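Local coordinates for hypothetical protein PG1100 (Porphyromonas gingivalis, PDB 1ZBS), which probably acts as a sugar kinase, perhaps on N-acetylglucosamine, with the two-domain ASKHA nucleotide-binding fold of actin, hexokinase and Hsp70, at residues A148-L153 against S214-S219. Residues are numbered along the deposited sequence; the frame is centred on the assembly and turned at random.
Sequences AVLGRL and SLVQNS
Leu150 reaches over Val216 with one methyl, CD2, which lies 4.1 Å from Val216 CA and touches Ser219 CB at 3.7 Å. Its CG stands anti to the carbonyl carbon (chi1 -67°), and with CD1 continuing the extended chain, CD2 is the branch left turned to the facing helix, where it also meets Val216 CG2 and Leu215 CD2, each at 4.4 Å. Leu215 answers from the other side: both its methyls come down on the backbone of helix 147-159, CD1 at 3.9 Å from Leu153 C and CD2 at 4.2 Å from Leu150 O. Leu153 adds its CB against Leu215 CD1, while its own CD1 approaches Ser219 OG at 4.1 Å. That hydroxyl, turned anti to the backbone N (chi1 -166°), is thus lined by Leu150, Leu153 and Val149 CG1; a hydrogen bond to Gly145 N satisfies it within these apolar surroundings and ties helix 210-229 to the segment just before helix 147-159. No hydrogen bond joins the two segments themselves; van der Waals packing, side chain on side chain and on backbone, makes the interface. The axes of the two segments approach to 10.3 Å and run more antiparallel than parallel, at 136°. Val216 also packs on Val251 of helix 249-258; across helix 147-159, Ala148 and Arg152 pack on helix 192-197, and Ala148 is backbone-bonded to Thr118, between strands 111-116 and 120-125 of the second mixed sheet.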
# COMPACT_ATOMS: atom_id res chain seq x y z
N ALA A 148 4.20 10.07 0.31
CA ALA A 148 3.27 9.05 0.77
C ALA A 148 4.07 7.78 1.07
O ALA A 148 3.81 7.10 2.06
CB ALA A 148 2.20 8.76 -0.28
N VAL A 149 5.04 7.48 0.22
CA VAL A 149 5.82 6.28 0.46
C VAL A 149 6.75 6.44 1.65
O VAL A 149 6.86 5.53 2.47
CB VAL A 149 6.60 5.87 -0.79
CG1 VAL A 149 7.53 4.71 -0.47
CG2 VAL A 149 5.61 5.46 -1.87
N LEU A 150 7.40 7.59 1.77
CA LEU A 150 8.27 7.84 2.92
C LEU A 150 7.42 7.64 4.17
O LEU A 150 7.85 7.02 5.14
CB LEU A 150 8.80 9.28 2.90
CG LEU A 150 9.75 9.65 1.76
CD1 LEU A 150 10.18 11.12 1.92
CD2 LEU A 150 10.97 8.73 1.79
N GLY A 151 6.21 8.18 4.13
CA GLY A 151 5.30 8.05 5.25
C GLY A 151 4.94 6.62 5.63
O GLY A 151 5.03 6.26 6.80
N ARG A 152 4.54 5.79 4.67
CA ARG A 152 4.18 4.43 5.06
C ARG A 152 5.40 3.63 5.50
O ARG A 152 5.32 2.81 6.42
CB ARG A 152 3.44 3.68 3.94
CG ARG A 152 4.26 3.30 2.74
CD ARG A 152 3.57 2.17 1.98
NE ARG A 152 3.89 2.22 0.56
CZ ARG A 152 4.91 1.60 -0.01
NH1 ARG A 152 5.73 0.86 0.72
NH2 ARG A 152 5.11 1.73 -1.31
N LEU A 153 6.54 3.86 4.85
CA LEU A 153 7.76 3.16 5.24
C LEU A 153 8.08 3.56 6.68
O LEU A 153 8.27 2.71 7.56
CB LEU A 153 8.93 3.53 4.31
CG LEU A 153 8.87 3.04 2.87
CD1 LEU A 153 10.08 3.56 2.09
CD2 LEU A 153 8.85 1.50 2.83
N SER A 214 18.69 6.91 6.64
CA SER A 214 18.89 5.82 5.70
C SER A 214 17.55 5.43 5.06
O SER A 214 17.52 4.98 3.91
CB SER A 214 19.51 4.61 6.39
OG SER A 214 18.57 3.96 7.22
N LEU A 215 16.45 5.61 5.79
CA LEU A 215 15.14 5.29 5.25
C LEU A 215 14.83 6.22 4.07
O LEU A 215 14.39 5.78 3.01
CB LEU A 215 14.06 5.41 6.33
CG LEU A 215 12.60 5.18 5.91
CD1 LEU A 215 11.78 4.65 7.10
CD2 LEU A 215 12.00 6.48 5.38
N VAL A 216 15.06 7.52 4.26
CA VAL A 216 14.80 8.50 3.20
C VAL A 216 15.77 8.31 2.04
O VAL A 216 15.39 8.42 0.87
CB VAL A 216 14.92 9.93 3.74
CG1 VAL A 216 14.79 10.94 2.61
CG2 VAL A 216 13.83 10.17 4.79
N GLN A 217 17.01 8.00 2.38
CA GLN A 217 18.08 7.78 1.42
C GLN A 217 17.80 6.58 0.51
O GLN A 217 17.96 6.66 -0.71
CB GLN A 217 19.39 7.58 2.18
CG GLN A 217 20.56 7.04 1.38
CD GLN A 217 21.78 6.76 2.26
OE1 GLN A 217 22.52 7.68 2.64
NE2 GLN A 217 21.98 5.50 2.60
N ASN A 218 17.39 5.46 1.11
CA ASN A 218 17.12 4.27 0.33
C ASN A 218 15.92 4.45 -0.59
O ASN A 218 15.88 3.88 -1.69
CB ASN A 218 16.88 3.07 1.25
CG ASN A 218 18.09 2.76 2.10
OD1 ASN A 218 19.22 3.05 1.71
ND2 ASN A 218 17.86 2.17 3.26
N SER A 219 14.95 5.24 -0.16
CA SER A 219 13.79 5.46 -0.98
C SER A 219 14.14 6.33 -2.19
O SER A 219 13.69 6.06 -3.30
CB SER A 219 12.68 6.12 -0.17
OG SER A 219 11.45 6.03 -0.88